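Local atomic coordinates of ABC transporter, solute-binding protein (Staphylococcus aureus, PDB entry 6LKK), a protein that binds glucose 6-phosphate as a solute-binding protein of the type II periplasmic-binding-protein fold and serves as a sugar-phosphate sensor in a two-component system. Residues Asn1-Tyr6 / Arg51-Met56; Leu13-Leu18 / Ile29-Gly34; Ser41-Glu46 / Pro67-Pro72. All coordinates share one frame; numbering follows the deposited sequence.

Interaction 1 of 3, residues Asn1-Tyr6 / Arg51-Met56; sequences NVLTVY and RGDVFM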
loop_
_atom_site.group_PDB
_atom_site.type_symbol
_atom_site.label_atom_id
_atom_site.label_comp_id
_atom_site.label_asym_id
_atom_site.label_seq_id
_atom_site.Cartn_x
_atom_site.Cartn_y
_atom_site.Cartn_z
ATOM N N ASN A 1 -23.032 -17.200 5.070
ATOM C CA ASN A 1 -23.624 -15.867 5.030
ATOM C C ASN A 1 -22.560 -14.775 5.051
ATOM O O ASN A 1 -22.677 -13.770 4.348
ATOM C CB ASN A 1 -24.591 -15.673 6.204
ATOM C CG ASN A 1 -25.982 -16.212 5.914
ATOM O OD1 ASN A 1 -26.240 -16.756 4.838
ATOM N ND2 ASN A 1 -26.885 -16.070 6.883
ATOM N N VAL A 2 -21.520 -14.973 5.853
ATOM C CA VAL A 2 -20.486 -13.958 6.022
ATOM C C VAL A 2 -19.469 -14.065 4.895
ATOM O O VAL A 2 -19.079 -15.165 4.483
ATOM C CB VAL A 2 -19.816 -14.104 7.400
ATOM C CG1 VAL A 2 -18.591 -13.204 7.512
ATOM C CG2 VAL A 2 -20.811 -13.776 8.503
ATOM N N LEU A 3 -19.036 -12.913 4.389
ATOM C CA LEU A 3 -17.980 -12.829 3.387
ATOM C C LEU A 3 -16.762 -12.188 4.037
ATOM O O LEU A 3 -16.815 -11.026 4.453
ATOM C CB LEU A 3 -18.438 -12.019 2.174
ATOM C CG LEU A 3 -17.582 -12.098 0.908
ATOM C CD1 LEU A 3 -18.380 -11.576 -0.270
ATOM C CD2 LEU A 3 -16.273 -11.320 1.038
ATOM N N THR A 4 -15.669 -12.941 4.117
ATOM C CA THR A 4 -14.465 -12.500 4.808
ATOM C C THR A 4 -13.472 -11.915 3.811
ATOM O O THR A 4 -13.152 -12.546 2.797
ATOM C CB THR A 4 -13.827 -13.656 5.578
ATOM O OG1 THR A 4 -14.736 -14.109 6.589
ATOM C CG2 THR A 4 -12.523 -13.222 6.237
ATOM N N VAL A 5 -12.983 -10.716 4.114
ATOM C CA VAL A 5 -11.997 -10.017 3.301
ATOM C C VAL A 5 -10.694 -9.957 4.087
ATOM O O VAL A 5 -10.687 -9.543 5.252
ATOM C CB VAL A 5 -12.481 -8.601 2.934
ATOM C CG1 VAL A 5 -11.412 -7.834 2.156
ATOM C CG2 VAL A 5 -13.783 -8.665 2.142
ATOM N N TYR A 6 -9.596 -10.375 3.459
ATOM C CA TYR A 6 -8.261 -10.118 3.988
ATOM C C TYR A 6 -7.792 -8.769 3.464
ATOM O O TYR A 6 -7.902 -8.497 2.265
ATOM C CB TYR A 6 -7.257 -11.189 3.556
ATOM C CG TYR A 6 -7.622 -12.626 3.854
ATOM C CD1 TYR A 6 -8.431 -13.351 2.989
ATOM C CD2 TYR A 6 -7.113 -13.275 4.971
ATOM C CE1 TYR A 6 -8.747 -14.676 3.246
ATOM C CE2 TYR A 6 -7.424 -14.598 5.236
ATOM C CZ TYR A 6 -8.241 -15.290 4.369
ATOM O OH TYR A 6 -8.552 -16.606 4.628
ATOM N N ARG A 51 -11.023 -20.627 4.883
ATOM C CA ARG A 51 -10.488 -19.402 4.311
ATOM C C ARG A 51 -11.589 -18.399 3.989
ATOM O O ARG A 51 -12.753 -18.748 3.773
ATOM C CB ARG A 51 -9.707 -19.708 3.038
ATOM C CG ARG A 51 -8.378 -20.376 3.274
ATOM C CD ARG A 51 -7.697 -20.670 1.958
ATOM N NE ARG A 51 -6.384 -21.273 2.144
ATOM C CZ ARG A 51 -5.581 -21.629 1.149
ATOM N NH1 ARG A 51 -5.954 -21.444 -0.110
ATOM N NH2 ARG A 51 -4.403 -22.173 1.415
ATOM N N GLY A 52 -11.192 -17.131 3.954
ATOM C CA GLY A 52 -12.041 -16.076 3.454
ATOM C C GLY A 52 -12.090 -16.086 1.938
ATOM O O GLY A 52 -11.595 -16.994 1.269
ATOM N N ASP A 53 -12.681 -15.030 1.392
ATOM C CA ASP A 53 -13.087 -15.019 -0.005
ATOM C C ASP A 53 -12.357 -14.009 -0.872
ATOM O O ASP A 53 -12.174 -14.271 -2.062
ATOM C CB ASP A 53 -14.594 -14.752 -0.101
ATOM C CG ASP A 53 -15.419 -15.948 0.329
ATOM O OD1 ASP A 53 -15.491 -16.923 -0.446
ATOM O OD2 ASP A 53 -15.970 -15.921 1.448
ATOM N N VAL A 54 -11.941 -12.869 -0.326
ATOM C CA VAL A 54 -11.339 -11.803 -1.119
ATOM C C VAL A 54 -10.142 -11.242 -0.368
ATOM O O VAL A 54 -10.170 -11.099 0.858
ATOM C CB VAL A 54 -12.359 -10.686 -1.433
ATOM C CG1 VAL A 54 -11.690 -9.526 -2.163
ATOM C CG2 VAL A 54 -13.507 -11.236 -2.265
ATOM N N PHE A 55 -9.086 -10.931 -1.113
ATOM C CA PHE A 55 -7.916 -10.232 -0.595
ATOM C C PHE A 55 -7.838 -8.894 -1.313
ATOM O O PHE A 55 -7.821 -8.855 -2.545
ATOM C CB PHE A 55 -6.643 -11.050 -0.831
ATOM C CG PHE A 55 -5.492 -10.662 0.053
ATOM C CD1 PHE A 55 -4.915 -9.407 -0.039
ATOM C CD2 PHE A 55 -4.971 -11.566 0.961
ATOM C CE1 PHE A 55 -3.851 -9.058 0.773
ATOM C CE2 PHE A 55 -3.907 -11.223 1.770
ATOM C CZ PHE A 55 -3.346 -9.968 1.676
ATOM N N MET A 56 -7.810 -7.799 -0.553
ATOM C CA MET A 56 -7.738 -6.469 -1.149
ATOM C C MET A 56 -6.669 -5.649 -0.444
ATOM O O MET A 56 -6.612 -5.615 0.790
ATOM C CB MET A 56 -9.092 -5.749 -1.096
ATOM C CG MET A 56 -9.553 -5.326 0.286
ATOM S SD MET A 56 -11.190 -4.558 0.245
ATOM C CE MET A 56 -10.842 -2.986 -0.540
#

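Interaction 2 of 3, residues Leu13-Leu18 / Ile29-Gly34; sequences LIRPIL and IEIKHG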
loop_
_atom_site.group_PDB
_atom_site.type_symbol
_atom_site.label_atom_id
_atom_site.label_comp_id
_atom_site.label_asym_id
_atom_site.label_seq_id
_atom_site.Cartn_x
_atom_site.Cartn_y
_atom_site.Cartn_z
ATOM N N LEU A 13 -10.236 3.318 5.907
ATOM C CA LEU A 13 -10.311 3.464 4.458
ATOM C C LEU A 13 -11.371 2.551 3.851
ATOM O O LEU A 13 -12.065 2.951 2.908
ATOM C CB LEU A 13 -8.947 3.176 3.821
ATOM C CG LEU A 13 -8.902 3.274 2.291
ATOM C CD1 LEU A 13 -9.133 4.703 1.833
ATOM C CD2 LEU A 13 -7.586 2.745 1.752
ATOM N N ILE A 14 -11.506 1.325 4.358
ATOM C CA ILE A 14 -12.317 0.314 3.698
ATOM C C ILE A 14 -13.579 -0.061 4.473
ATOM O O ILE A 14 -14.546 -0.522 3.855
ATOM C CB ILE A 14 -11.494 -0.956 3.390
ATOM C CG1 ILE A 14 -10.910 -1.559 4.670
ATOM C CG2 ILE A 14 -10.388 -0.637 2.390
ATOM C CD1 ILE A 14 -10.323 -2.947 4.470
ATOM N N ARG A 15 -13.602 0.115 5.792
ATOM C CA ARG A 15 -14.803 -0.253 6.539
ATOM C C ARG A 15 -16.034 0.506 6.061
ATOM O O ARG A 15 -17.095 -0.128 5.915
ATOM C CB ARG A 15 -14.566 -0.039 8.039
ATOM C CG ARG A 15 -15.658 -0.603 8.941
ATOM C CD ARG A 15 -15.767 -2.112 8.822
ATOM N NE ARG A 15 -16.798 -2.515 7.872
ATOM C CZ ARG A 15 -17.167 -3.775 7.657
ATOM N NH1 ARG A 15 -16.588 -4.767 8.320
ATOM N NH2 ARG A 15 -18.120 -4.045 6.776
ATOM N N PRO A 16 -15.981 1.812 5.789
ATOM C CA PRO A 16 -17.197 2.496 5.314
ATOM C C PRO A 16 -17.724 1.970 3.987
ATOM O O PRO A 16 -18.918 1.659 3.889
ATOM C CB PRO A 16 -16.752 3.961 5.220
ATOM C CG PRO A 16 -15.632 4.073 6.184
ATOM C CD PRO A 16 -14.901 2.771 6.084
ATOM N N ILE A 17 -16.882 1.866 2.953
ATOM C CA ILE A 17 -17.403 1.404 1.667
ATOM C C ILE A 17 -17.864 -0.042 1.765
ATOM O O ILE A 17 -18.818 -0.441 1.087
ATOM C CB ILE A 17 -16.375 1.574 0.531
ATOM C CG1 ILE A 17 -15.059 0.863 0.859
ATOM C CG2 ILE A 17 -16.160 3.050 0.223
ATOM C CD1 ILE A 17 -14.211 0.598 -0.365
ATOM N N LEU A 18 -17.207 -0.856 2.592
ATOM C CA LEU A 18 -17.687 -2.218 2.774
ATOM C C LEU A 18 -19.015 -2.231 3.518
ATOM O O LEU A 18 -19.838 -3.124 3.290
ATOM C CB LEU A 18 -16.635 -3.060 3.497
ATOM C CG LEU A 18 -15.348 -3.303 2.696
ATOM C CD1 LEU A 18 -14.319 -4.057 3.525
ATOM C CD2 LEU A 18 -15.617 -4.051 1.394
ATOM N N ILE A 29 -19.889 -8.400 5.863
ATOM C CA ILE A 29 -18.471 -8.476 5.531
ATOM C C ILE A 29 -17.664 -8.357 6.814
ATOM O O ILE A 29 -17.833 -7.398 7.576
ATOM C CB ILE A 29 -18.063 -7.383 4.529
ATOM C CG1 ILE A 29 -18.734 -7.635 3.180
ATOM C CG2 ILE A 29 -16.541 -7.351 4.361
ATOM C CD1 ILE A 29 -18.574 -6.505 2.206
ATOM N N GLU A 30 -16.786 -9.327 7.042
ATOM C CA GLU A 30 -15.805 -9.274 8.114
ATOM C C GLU A 30 -14.423 -9.100 7.501
ATOM O O GLU A 30 -14.125 -9.675 6.450
ATOM C CB GLU A 30 -15.855 -10.543 8.972
ATOM C CG GLU A 30 -17.187 -10.743 9.686
ATOM C CD GLU A 30 -17.191 -11.948 10.611
ATOM O OE1 GLU A 30 -16.321 -12.829 10.449
ATOM O OE2 GLU A 30 -18.064 -12.010 11.502
ATOM N N ILE A 31 -13.585 -8.294 8.148
ATOM C CA ILE A 31 -12.249 -7.989 7.650
ATOM C C ILE A 31 -11.224 -8.656 8.552
ATOM O O ILE A 31 -11.334 -8.600 9.783
ATOM C CB ILE A 31 -11.982 -6.474 7.583
ATOM C CG1 ILE A 31 -13.111 -5.745 6.845
ATOM C CG2 ILE A 31 -10.644 -6.218 6.895
ATOM C CD1 ILE A 31 -13.026 -4.234 6.951
ATOM N N LYS A 32 -10.219 -9.272 7.939
ATOM C CA LYS A 32 -9.049 -9.775 8.648
ATOM C C LYS A 32 -7.882 -8.852 8.318
ATOM O O LYS A 32 -7.421 -8.813 7.172
ATOM C CB LYS A 32 -8.748 -11.219 8.256
ATOM C CG LYS A 32 -7.777 -11.918 9.194
ATOM C CD LYS A 32 -7.507 -13.353 8.763
ATOM C CE LYS A 32 -8.728 -14.248 8.958
ATOM N NZ LYS A 32 -8.549 -15.203 10.086
ATOM N N HIS A 33 -7.417 -8.107 9.318
ATOM C CA HIS A 33 -6.362 -7.118 9.153
ATOM C C HIS A 33 -5.003 -7.711 9.504
ATOM O O HIS A 33 -4.898 -8.647 10.301
ATOM C CB HIS A 33 -6.619 -5.892 10.035
ATOM C CG HIS A 33 -7.757 -5.035 9.576
ATOM N ND1 HIS A 33 -7.658 -4.179 8.500
ATOM C CD2 HIS A 33 -9.012 -4.885 10.060
ATOM C CE1 HIS A 33 -8.806 -3.546 8.336
ATOM N NE2 HIS A 33 -9.644 -3.956 9.270
ATOM N N GLY A 34 -3.961 -7.149 8.902
ATOM C CA GLY A 34 -2.601 -7.556 9.195
ATOM C C GLY A 34 -1.658 -7.039 8.133
ATOM O O GLY A 34 -2.072 -6.499 7.105
#

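Interaction 3 of 3, residues Ser41-Glu46 / Pro67-Pro72; sequences SNLHNE and PEDFVP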
loop_
_atom_site.group_PDB
_atom_site.type_symbol
_atom_site.label_atom_id
_atom_site.label_comp_id
_atom_site.label_asym_id
_atom_site.label_seq_id
_atom_site.Cartn_x
_atom_site.Cartn_y
_atom_site.Cartn_z
ATOM N N SER A 41 0.795 -15.244 4.365
ATOM C CA SER A 41 1.389 -16.439 4.956
ATOM C C SER A 41 0.374 -17.207 5.793
ATOM O O SER A 41 0.294 -18.438 5.704
ATOM C CB SER A 41 2.601 -16.056 5.801
ATOM O OG SER A 41 3.660 -15.584 4.986
ATOM N N ASN A 42 -0.407 -16.504 6.616
ATOM C CA ASN A 42 -1.431 -17.175 7.409
ATOM C C ASN A 42 -2.513 -17.765 6.513
ATOM O O ASN A 42 -2.999 -18.875 6.763
ATOM C CB ASN A 42 -2.035 -16.201 8.421
ATOM C CG ASN A 42 -1.033 -15.759 9.473
ATOM O OD1 ASN A 42 0.005 -16.395 9.663
ATOM N ND2 ASN A 42 -1.346 -14.674 10.171
ATOM N N LEU A 43 -2.900 -17.037 5.463
ATOM C CA LEU A 43 -3.847 -17.571 4.490
ATOM C C LEU A 43 -3.333 -18.874 3.889
ATOM O O LEU A 43 -4.085 -19.847 3.753
ATOM C CB LEU A 43 -4.096 -16.524 3.401
ATOM C CG LEU A 43 -5.088 -16.803 2.270
ATOM C CD1 LEU A 43 -5.597 -15.479 1.717
ATOM C CD2 LEU A 43 -4.462 -17.616 1.147
ATOM N N HIS A 44 -2.049 -18.912 3.532
ATOM C CA HIS A 44 -1.474 -20.105 2.917
ATOM C C HIS A 44 -1.610 -21.317 3.829
ATOM O O HIS A 44 -1.973 -22.409 3.373
ATOM C CB HIS A 44 -0.007 -19.848 2.578
ATOM C CG HIS A 44 0.672 -20.998 1.901
ATOM N ND1 HIS A 44 0.299 -21.454 0.656
ATOM C CD2 HIS A 44 1.711 -21.776 2.291
ATOM C CE1 HIS A 44 1.074 -22.466 0.309
ATOM N NE2 HIS A 44 1.939 -22.682 1.284
ATOM N N ASN A 45 -1.321 -21.149 5.118
ATOM C CA ASN A 45 -1.439 -22.249 6.066
ATOM C C ASN A 45 -2.870 -22.470 6.530
ATOM O O ASN A 45 -3.168 -23.528 7.094
ATOM C CB ASN A 45 -0.550 -21.993 7.282
ATOM C CG ASN A 45 0.917 -21.934 6.927
ATOM O OD1 ASN A 45 1.392 -22.679 6.071
ATOM N ND2 ASN A 45 1.647 -21.041 7.584
ATOM N N GLU A 46 -3.755 -21.503 6.307
ATOM C CA GLU A 46 -5.134 -21.638 6.749
ATOM C C GLU A 46 -5.786 -22.832 6.066
ATOM O O GLU A 46 -5.564 -23.087 4.878
ATOM C CB GLU A 46 -5.910 -20.358 6.433
ATOM C CG GLU A 46 -7.252 -20.249 7.117
ATOM C CD GLU A 46 -7.874 -18.884 6.911
ATOM O OE1 GLU A 46 -7.262 -18.060 6.196
ATOM O OE2 GLU A 46 -8.968 -18.628 7.459
ATOM N N PRO A 67 0.570 -18.537 -5.703
ATOM C CA PRO A 67 -0.588 -18.356 -6.596
ATOM C C PRO A 67 -1.622 -19.461 -6.485
ATOM O O PRO A 67 -2.792 -19.227 -6.813
ATOM C CB PRO A 67 0.046 -18.316 -7.995
ATOM C CG PRO A 67 1.431 -18.864 -7.831
ATOM C CD PRO A 67 1.845 -18.528 -6.438
ATOM N N GLU A 68 -1.234 -20.657 -6.036
ATOM C CA GLU A 68 -2.196 -21.742 -5.873
ATOM C C GLU A 68 -3.277 -21.411 -4.853
ATOM O O GLU A 68 -4.317 -22.077 -4.828
ATOM C CB GLU A 68 -1.475 -23.031 -5.465
ATOM C CG GLU A 68 -0.679 -22.938 -4.162
ATOM C CD GLU A 68 0.770 -22.534 -4.378
ATOM O OE1 GLU A 68 1.068 -21.891 -5.407
ATOM O OE2 GLU A 68 1.613 -22.865 -3.517
ATOM N N ASP A 69 -3.055 -20.404 -4.009
ATOM C CA ASP A 69 -4.034 -20.009 -3.006
ATOM C C ASP A 69 -5.100 -19.069 -3.549
ATOM O O ASP A 69 -5.950 -18.615 -2.774
ATOM C CB ASP A 69 -3.329 -19.343 -1.823
ATOM C CG ASP A 69 -2.455 -20.307 -1.049
ATOM O OD1 ASP A 69 -2.689 -21.531 -1.142
ATOM O OD2 ASP A 69 -1.538 -19.839 -0.342
ATOM N N PHE A 70 -5.087 -18.773 -4.845
ATOM C CA PHE A 70 -6.003 -17.808 -5.429
ATOM C C PHE A 70 -6.597 -18.367 -6.712
ATOM O O PHE A 70 -6.086 -19.328 -7.295
ATOM C CB PHE A 70 -5.293 -16.475 -5.702
ATOM C CG PHE A 70 -4.771 -15.813 -4.462
ATOM C CD1 PHE A 70 -3.517 -16.127 -3.966
ATOM C CD2 PHE A 70 -5.543 -14.890 -3.781
ATOM C CE1 PHE A 70 -3.041 -15.526 -2.816
ATOM C CE2 PHE A 70 -5.073 -14.286 -2.632
ATOM C CZ PHE A 70 -3.822 -14.603 -2.151
ATOM N N VAL A 71 -7.688 -17.752 -7.139
ATOM C CA VAL A 71 -8.430 -18.165 -8.329
ATOM C C VAL A 71 -8.078 -17.225 -9.467
ATOM O O VAL A 71 -8.098 -15.995 -9.263
ATOM C CB VAL A 71 -9.948 -18.168 -8.071
ATOM C CG1 VAL A 71 -10.710 -18.568 -9.331
ATOM C CG2 VAL A 71 -10.293 -19.095 -6.914
ATOM N N PRO A 72 -7.754 -17.718 -10.662
ATOM C CA PRO A 72 -7.496 -16.817 -11.793
ATOM C C PRO A 72 -8.759 -16.055 -12.165
ATOM O O PRO A 72 -9.745 -16.645 -12.614
ATOM C CB PRO A 72 -7.051 -17.760 -12.918
ATOM C CG PRO A 72 -6.694 -19.039 -12.248
ATOM C CD PRO A 72 -7.571 -19.133 -11.048
#

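Interaction 1 of 3, residues Asn1-Tyr6 / Arg51-Met56
The phenol oxygen of Tyr6 is gripped from two directions: OH accepts a nearly straight hydrogen bond from Gly52 N (2.8 Å, 171°) and is also hydrogen-bonded to OE1 of Glu46, the residue just beyond helix 36-45. With CG beside its own backbone N (chi1 -54°), the Tyr6 ring swings back along the second segment, and its hydroxyl reaches the loop that precedes strand 54-56. On the way, Val54 O lies at the ring edge, close to the ring plane. Gly52 fills a tight spot, its CA lying 3.6 Å from Tyr6 CE1 and 3.7 Å from Thr4 CB.

The backbones are joined in parallel. Thr4 O takes a bond in its carbonyl plane from Asp53 N (2.9 Å) and a second, weak one from Val54 N. Tyr6 then uses both its polar backbone atoms, N giving to Val54 O at 2.8 Å and O receiving from Met56 N. This pairing belongs to the sheet of the alpha/beta lobe formed by the N-terminal part of the chain, in which strand 2-7 runs between the parallel strands 28-33 and 54-56, as in type II periplasmic binding proteins.

The side chains divide between the two sheet faces. Val5 and Val54 share one face, where Val5 CG1 meets Met56 CG at 3.6 Å and helix 230-237 covers them through Leu233 and Leu237. Tyr6 and Phe55 occupy the other face beneath helix 36-45, their side chains crossing at about a right angle. Phe55 CD2 touches Tyr6 CB at 3.5 Å, while Tyr6 O stands above one face of the Phe55 ring, toward its rim. The Phe55 side chain comes within about 5 Å of that of Thr36, a ligand-binding residue.

Interaction 2 of 3, residues Leu13-Leu18 / Ile29-Gly34
Ile31 overlaps three helix side chains with its terminal methyl: CD1 lies 3.7 Å from Leu18 CD1, 3.9 Å from Ile14 CD1 and also against the aliphatic CD and the NH1 of Arg15. The contact lies within a beta-alpha-beta unit, strand 2-7, helix 11-25 and strand 28-33, in which the helix covers the sheet while linking two neighbouring parallel strands. As expected for that crossover, the helical segment 13-18 runs nearly antiparallel to strand segment 29-33, at 167°, with the axes 9.9 Å apart at closest approach.

Alternate strand residues face the helix. Ile29 and Ile31 direct their CB atoms toward it, whereas Glu30 between them turns away. Ile29 meets Leu18 at about a right angle, its CD1 lying 3.9 Å from Leu18 CD2 and slightly closer to Leu18 O. Ile29 also packs on Val5 of the neighbouring strand 2-7, and Leu18 extends the apolar layer to Leu233 of helix 230-237.

Arg15 adds the polar link. Its chain leaves with CG opposite the backbone N (chi1 -170°) and turns about its CB-CG and CG-CD bonds, bringing the guanidinium across to the strand backbone. NH1 gives a hydrogen bond to Ile29 O at 3.0 Å; the oxygen lies in the guanidinium plane, but the donor stands well above the carbonyl plane. NH2 adds a weak bond to the same oxygen. Glu22, later in the same helix, completes the link: its OE2 forms a salt bridge with Arg15 NH2 and accepts a hydrogen bond from Ile29 N, which probably steadies the arginine over the strand.

At the far end, Ile14 carries CG1 between its backbone N and carbonyl carbon (chi1 59°), and from there its CD1 approaches CE1 of the His33 ring at 4.2 Å.

Interaction 3 of 3, residues Ser41-Glu46 / Pro67-Pro72
Polar contact between the segments centres on His44 and Asp69. His44 ND1 donates to Asp69 OD2 at 2.6 Å, and the oxygen lies close to the imidazole plane. OD2 accepts this hydrogen bond through its syn lone pair, on the side of OD1, although ring and carboxylate planes are turned 46° apart. His44 CG is anti to its backbone N (chi1 -178°), which carries the ring out from the flank of helix 36-45, in its last turn, toward the 3-10 segment 67-69. The other carboxylate oxygen, Asp69 OD1, forms a salt bridge with Arg51 NH2, so the two oxygens hold different partners.

Apolar packing lies alongside. The Leu43 and Asp69 side chains lie side by side, pointing opposite ways, with Leu43 CD2 3.6 Å from Asp69 CB, and the other leucine methyl, CD1, meets Phe70 CZ more loosely at 4.3 Å. Both Leu43 and Phe70 also pack on Phe55 and on Val221, bringing helix 36-45 and the short strand 70-71 onto the same patch of the sheet.

Ring stacking supplies a further restraint, with His66 lying against the His44 imidazole.

Electrostatically, a second acid is close by: Glu68 OE2 lies 4.6 Å from His44 ND1, without a bond. Together with the Asp69 hydrogen bond, this carboxylate would probably favour a protonated His44, while Arg51 should help keep the largely buried Asp69 ionised.

Overall arrangement
All three contacts lie in the same lobe of the binding protein and reach one mixed sheet. Interaction 2 is nested inside the loop closed by interaction 1, and their centres are about 10 Å apart; strand 2-7 joins them by bonding its backbone to strand 28-33. Interaction 3 alternates with interaction 1 along the chain, about 12 Å away between centres, and meets it where Tyr6 and Arg51 reach the end of helix 36-45. Interactions 2 and 3 follow one another in sequence, about 19 Å apart between centres. Helices 11-25 and 36-45 are thus fixed to the strands of the lobe that contributes Thr36 and Gly58 to the glucose 6-phosphate site.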